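Long-range contacts in sortase family protein (Streptococcus agalactiae, PDB 3O0P), which probably joins pilin subunits covalently during pilus assembly, as a class C sortase transpeptidase of group B Streptococcus: residues 67-72 with 81-86; 71-76 with 140-145. One frame throughout, in Å; residues are numbered along the deposited sequence. Where two conformers were deposited one is given.

Contact 1. Residues 67-72 with 81-86; sequences SEKIGI and KLPIFA
Ile84 O takes two backbone N-H groups from the facing chain. Ile70 N donates to Ile84 O at 2.8 Å, in line with the carbonyl bond (161° at the oxygen). Gly71 N adds a weak second bond to Ile84 O at 3.4 Å. In the other direction Ile84 N donates to Gly71 O at 2.8 Å. That bond is almost straight, 169° at the hydrogen, but the donor stands well above the carbonyl plane. A water extends the pairing beyond the strand: it donates to Glu68 O and accepts from Ala86 N.

Lys69 runs alongside Pro83 and Phe85. Lys69 CG lies 3.6 Å from Phe85 CE1. Lys69 CE lies 3.7 Å from Pro83 CB. The Lys69 chain is extended beyond CG, which carries NZ past the ring to a hydrogen bond with Gln9 O and a salt bridge with Asp12. At the ring edge, near its plane, Glu68 O comes to 3.4 Å from Phe85 CD1. Ile70 crosses the Ile84 side chain at about a right angle, with Ile70 CG1 3.8 Å from Ile84 CG2. Further along, Ile72 CG2 meets Lys81 CG at 3.6 Å, while Lys81 NZ makes a salt bridge with Glu14 of helix 11-18. The backbone angles of Gly71 are ones that call for glycine. Ile70 and Gly71 together face Ile84, a classic beta bulge at the start of the antiparallel hairpin of strands 71-75 and 80-85.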
loop_
_atom_site.group_PDB
_atom_site.type_symbol
_atom_site.label_atom_id
_atom_site.label_comp_id
_atom_site.label_asym_id
_atom_site.label_seq_id
_atom_site.Cartn_x
_atom_site.Cartn_y
_atom_site.Cartn_z
ATOM N N SER A 67 -1.460 16.797 -3.717
ATOM C CA SER A 67 -0.010 16.944 -3.698
ATOM C C SER A 67 0.679 15.719 -4.326
ATOM O O SER A 67 1.751 15.287 -3.867
ATOM C CB SER A 67 0.480 17.136 -2.265
ATOM O OG SER A 67 1.684 17.883 -2.246
ATOM N N GLU A 68 0.048 15.160 -5.358
ATOM C CA GLU A 68 0.625 14.067 -6.167
ATOM C C GLU A 68 0.601 12.698 -5.502
ATOM O O GLU A 68 1.117 11.717 -6.049
ATOM C CB GLU A 68 2.077 14.395 -6.537
ATOM C CG GLU A 68 2.218 15.686 -7.302
ATOM C CD GLU A 68 3.579 15.832 -7.942
ATOM O OE1 GLU A 68 4.526 16.213 -7.225
ATOM O OE2 GLU A 68 3.706 15.546 -9.149
ATOM N N LYS A 69 0.060 12.644 -4.300
ATOM C CA LYS A 69 0.106 11.460 -3.451
ATOM C C LYS A 69 -1.278 11.000 -3.075
ATOM O O LYS A 69 -2.193 11.813 -2.963
ATOM C CB LYS A 69 0.891 11.794 -2.171
ATOM C CG LYS A 69 2.328 12.155 -2.489
ATOM C CD LYS A 69 2.996 12.991 -1.435
ATOM C CE LYS A 69 4.447 13.272 -1.828
ATOM N NZ LYS A 69 5.102 14.307 -0.981
ATOM N N ILE A 70 -1.427 9.697 -2.842
ATOM C CA ILE A 70 -2.711 9.193 -2.377
ATOM C C ILE A 70 -2.780 8.836 -0.900
ATOM O O ILE A 70 -3.830 8.440 -0.406
ATOM C CB ILE A 70 -3.200 8.001 -3.222
ATOM C CG1 ILE A 70 -2.286 6.785 -3.053
ATOM C CG2 ILE A 70 -3.367 8.420 -4.705
ATOM C CD1 ILE A 70 -2.842 5.497 -3.661
ATOM N N GLY A 71 -1.679 8.984 -0.188
ATOM C CA GLY A 71 -1.707 8.715 1.221
ATOM C C GLY A 71 -0.335 8.698 1.825
ATOM O O GLY A 71 0.640 9.096 1.193
ATOM N N ILE A 72 -0.290 8.239 3.062
ATOM C CA ILE A 72 0.930 8.101 3.847
ATOM C C ILE A 72 0.884 6.743 4.538
ATOM O O ILE A 72 -0.135 6.400 5.147
ATOM C CB ILE A 72 1.026 9.186 4.922
ATOM C CG1 ILE A 72 1.007 10.574 4.285
ATOM C CG2 ILE A 72 2.255 8.983 5.803
ATOM C CD1 ILE A 72 0.728 11.673 5.272
ATOM N N LYS A 81 7.642 6.636 7.791
ATOM C CA LYS A 81 6.431 7.361 7.483
ATOM C C LYS A 81 6.646 7.918 6.092
ATOM O O LYS A 81 7.375 8.902 5.918
ATOM C CB LYS A 81 6.209 8.483 8.478
ATOM C CG LYS A 81 4.910 9.222 8.213
ATOM C CD LYS A 81 4.562 10.202 9.339
ATOM C CE LYS A 81 3.291 10.987 8.999
ATOM N NZ LYS A 81 2.830 11.893 10.094
ATOM N N LEU A 82 6.069 7.236 5.102
ATOM C CA LEU A 82 6.372 7.461 3.695
ATOM C C LEU A 82 5.161 7.889 2.903
ATOM O O LEU A 82 4.059 7.449 3.166
ATOM C CB LEU A 82 6.868 6.175 3.065
ATOM C CG LEU A 82 8.130 5.572 3.671
ATOM C CD1 LEU A 82 8.374 4.197 3.088
ATOM C CD2 LEU A 82 9.348 6.462 3.424
ATOM N N PRO A 83 5.373 8.750 1.904
ATOM C CA PRO A 83 4.276 9.010 0.958
ATOM C C PRO A 83 3.925 7.777 0.143
ATOM O O PRO A 83 4.802 6.976 -0.189
ATOM C CB PRO A 83 4.852 10.105 0.048
ATOM C CG PRO A 83 6.357 9.891 0.110
ATOM C CD PRO A 83 6.664 9.321 1.464
ATOM N N ILE A 84 2.636 7.635 -0.150
ATOM C CA ILE A 84 2.141 6.614 -1.062
ATOM C C ILE A 84 1.712 7.289 -2.357
ATOM O O ILE A 84 0.897 8.218 -2.349
ATOM C CB ILE A 84 0.907 5.871 -0.493
ATOM C CG1 ILE A 84 1.179 5.303 0.914
ATOM C CG2 ILE A 84 0.494 4.763 -1.452
ATOM C CD1 ILE A 84 -0.095 4.815 1.602
ATOM N N PHE A 85 2.270 6.805 -3.451
ATOM C CA PHE A 85 1.913 7.264 -4.791
ATOM C C PHE A 85 1.081 6.193 -5.477
ATOM O O PHE A 85 1.202 5.006 -5.175
ATOM C CB PHE A 85 3.165 7.524 -5.620
ATOM C CG PHE A 85 4.077 8.553 -5.029
ATOM C CD1 PHE A 85 3.904 9.895 -5.334
ATOM C CD2 PHE A 85 5.092 8.193 -4.157
ATOM C CE1 PHE A 85 4.752 10.853 -4.796
ATOM C CE2 PHE A 85 5.941 9.158 -3.613
ATOM C CZ PHE A 85 5.764 10.473 -3.930
ATOM N N ALA A 86 0.221 6.608 -6.398
ATOM C CA ALA A 86 -0.495 5.652 -7.216
ATOM C C ALA A 86 0.476 4.872 -8.079
ATOM O O ALA A 86 1.455 5.390 -8.605
ATOM C CB ALA A 86 -1.518 6.346 -8.084
HETATM O O HOH W 1 -0.275 9.382 -6.621
#

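Contact 2. Residues 71-76 with 140-145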
loop_
_atom_site.group_PDB
_atom_site.type_symbol
_atom_site.label_atom_id
_atom_site.label_comp_id
_atom_site.label_asym_id
_atom_site.label_seq_id
_atom_site.Cartn_x
_atom_site.Cartn_y
_atom_site.Cartn_z
ATOM N N GLY A 71 -1.679 8.984 -0.188
ATOM C CA GLY A 71 -1.707 8.715 1.221
ATOM C C GLY A 71 -0.335 8.698 1.825
ATOM O O GLY A 71 0.640 9.096 1.193
ATOM N N ILE A 72 -0.290 8.239 3.062
ATOM C CA ILE A 72 0.930 8.101 3.847
ATOM C C ILE A 72 0.884 6.743 4.538
ATOM O O ILE A 72 -0.135 6.400 5.147
ATOM C CB ILE A 72 1.026 9.186 4.922
ATOM C CG1 ILE A 72 1.007 10.574 4.285
ATOM C CG2 ILE A 72 2.255 8.983 5.803
ATOM C CD1 ILE A 72 0.728 11.673 5.272
ATOM N N ILE A 73 1.971 5.977 4.434
ATOM C CA ILE A 73 2.092 4.718 5.162
ATOM C C ILE A 73 3.055 4.909 6.329
ATOM O O ILE A 73 4.189 5.351 6.148
ATOM C CB ILE A 73 2.554 3.545 4.229
ATOM C CG1 ILE A 73 2.777 2.238 4.996
ATOM C CG2 ILE A 73 3.798 3.894 3.416
ATOM C CD1 ILE A 73 1.527 1.626 5.587
ATOM N N SER A 74 2.577 4.601 7.531
ATOM C CA SER A 74 3.377 4.679 8.748
ATOM C C SER A 74 3.582 3.298 9.322
ATOM O O SER A 74 2.617 2.579 9.552
ATOM C CB SER A 74 2.686 5.552 9.802
ATOM O OG SER A 74 2.553 6.872 9.342
ATOM N N VAL A 75 4.837 2.948 9.568
ATOM C CA VAL A 75 5.187 1.670 10.168
ATOM C C VAL A 75 6.093 1.995 11.375
ATOM O O VAL A 75 7.323 2.080 11.236
ATOM C CB VAL A 75 5.902 0.709 9.192
ATOM C CG1 VAL A 75 5.943 -0.664 9.802
ATOM C CG2 VAL A 75 5.188 0.689 7.860
ATOM N N PRO A 76 5.496 2.224 12.558
ATOM C CA PRO A 76 6.303 2.778 13.667
ATOM C C PRO A 76 7.482 1.925 14.117
ATOM O O PRO A 76 8.523 2.436 14.533
ATOM C CB PRO A 76 5.280 2.932 14.799
ATOM C CG PRO A 76 3.997 3.118 14.115
ATOM C CD PRO A 76 4.049 2.343 12.826
ATOM N N PHE A 140 0.427 -0.987 11.634
ATOM C CA PHE A 140 0.770 0.025 10.653
ATOM C C PHE A 140 -0.468 0.798 10.306
ATOM O O PHE A 140 -1.584 0.355 10.557
ATOM C CB PHE A 140 1.476 -0.556 9.427
ATOM C CG PHE A 140 0.686 -1.588 8.648
ATOM C CD1 PHE A 140 -0.125 -1.210 7.593
ATOM C CD2 PHE A 140 0.811 -2.943 8.928
ATOM C CE1 PHE A 140 -0.800 -2.147 6.851
ATOM C CE2 PHE A 140 0.135 -3.882 8.165
ATOM C CZ PHE A 140 -0.666 -3.477 7.127
ATOM N N TYR A 141 -0.243 1.980 9.752
ATOM C CA TYR A 141 -1.297 2.963 9.577
ATOM C C TYR A 141 -1.243 3.553 8.176
ATOM O O TYR A 141 -0.167 3.858 7.686
ATOM C CB TYR A 141 -1.091 4.070 10.632
ATOM C CG TYR A 141 -0.917 3.505 12.024
ATOM C CD1 TYR A 141 -2.007 3.336 12.860
ATOM C CD2 TYR A 141 0.334 3.105 12.488
ATOM C CE1 TYR A 141 -1.865 2.794 14.121
ATOM C CE2 TYR A 141 0.481 2.545 13.757
ATOM C CZ TYR A 141 -0.623 2.397 14.558
ATOM O OH TYR A 141 -0.495 1.867 15.819
ATOM N N ILE A 142 -2.406 3.750 7.560
ATOM C CA ILE A 142 -2.483 4.429 6.275
ATOM C C ILE A 142 -3.354 5.657 6.444
ATOM O O ILE A 142 -4.495 5.544 6.903
ATOM C CB ILE A 142 -3.075 3.510 5.181
ATOM C CG1 ILE A 142 -2.153 2.315 4.951
ATOM C CG2 ILE A 142 -3.264 4.276 3.879
ATOM C CD1 ILE A 142 -2.791 1.197 4.171
ATOM N N GLN A 143 -2.819 6.820 6.097
ATOM C CA GLN A 143 -3.611 8.032 6.071
ATOM C C GLN A 143 -3.979 8.330 4.638
ATOM O O GLN A 143 -3.132 8.352 3.752
ATOM C CB GLN A 143 -2.841 9.195 6.677
ATOM C CG GLN A 143 -3.655 10.457 6.730
ATOM C CD GLN A 143 -2.899 11.635 7.319
ATOM O OE1 GLN A 143 -1.802 11.487 7.875
ATOM N NE2 GLN A 143 -3.473 12.825 7.173
ATOM N N ASN A 144 -5.271 8.520 4.402
ATOM C CA ASN A 144 -5.761 8.974 3.096
ATOM C C ASN A 144 -6.388 10.360 3.264
ATOM O O ASN A 144 -6.260 10.977 4.323
ATOM C CB ASN A 144 -6.722 7.950 2.484
ATOM C CG ASN A 144 -7.933 7.684 3.368
ATOM O OD1 ASN A 144 -8.523 8.610 3.920
ATOM N ND2 ASN A 144 -8.281 6.404 3.536
ATOM N N ILE A 145 -7.032 10.879 2.231
ATOM C CA ILE A 145 -7.535 12.238 2.291
ATOM C C ILE A 145 -8.581 12.415 3.370
ATOM O O ILE A 145 -8.809 13.545 3.791
ATOM C CB ILE A 145 -8.124 12.715 0.952
ATOM C CG1 ILE A 145 -9.111 11.696 0.356
ATOM C CG2 ILE A 145 -7.018 13.072 -0.048
ATOM C CD1 ILE A 145 -9.935 12.223 -0.784
#
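Ser74 and Tyr141 form a hydrogen-bonded antiparallel pair. Ser74 N donates to Tyr141 O at 2.8 Å, nearly straight, and Tyr141 N returns a bond to Ser74 O at 2.9 Å. Ile72 and Gln143 make a second such pair. Between the two pairs, Ile73 faces Ile142 without hydrogen bonds, and CA-H groups of both residues lean on carbonyl oxygens across the gap.

On the face of Ile73, Ile73 CD1 touches Ile142 CG1 and Phe140 CD1, each at 3.8 Å. Ile73 CG1 stands anti to the backbone N (chi1 176°), and chi2 of 67° turns CD1 to 3.5 Å from Tyr141 O. The face of Ser74 is more mixed. Ile72 and Gln143 run side by side, with Ile72 CD1 3.6 Å from Gln143 OE1. Pro76 meets the Tyr141 side chain at about a right angle. Pro76 CG comes to 3.6 Å from Tyr141 CE2, at the ring edge.

Helix 11-18 covers this face, with Phe13 on Ile72 and Glu14 on Ile72 and Gln143. The ring planes of Tyr200 and Tyr141 stand at about 75°. Alternate residues bond across, while those between turn to the outer neighbours: Ile73 to Leu82, Phe140 and Ile142 to strand 148-159. This is the antiparallel ladder of the sortase beta barrel, with one face chiefly hydrocarbon and the other mixing polar and apolar groups.

How the contacts relate
Contacts 1 and 2 lie side by side in one mixed sheet of the sortase domain, with centres about 9 Å apart. They share Gly71 and Ile72. Strand 71-75 is the middle of these three strands, with 80-85 along one edge and 139-143 along the other. Strand 80-85 follows it at once as a hairpin. Strand 139-143 arrives some 64 residues later, after strands 97-99 and 112-117. The contacts also touch: Leu82 O lies 2.9 Å from Ile73 N, a probable hydrogen bond. Strand 71-75 thus joins the neighbouring hairpin strand to one from the middle of the chain, consistent with the closed beta-barrel fold of sortases.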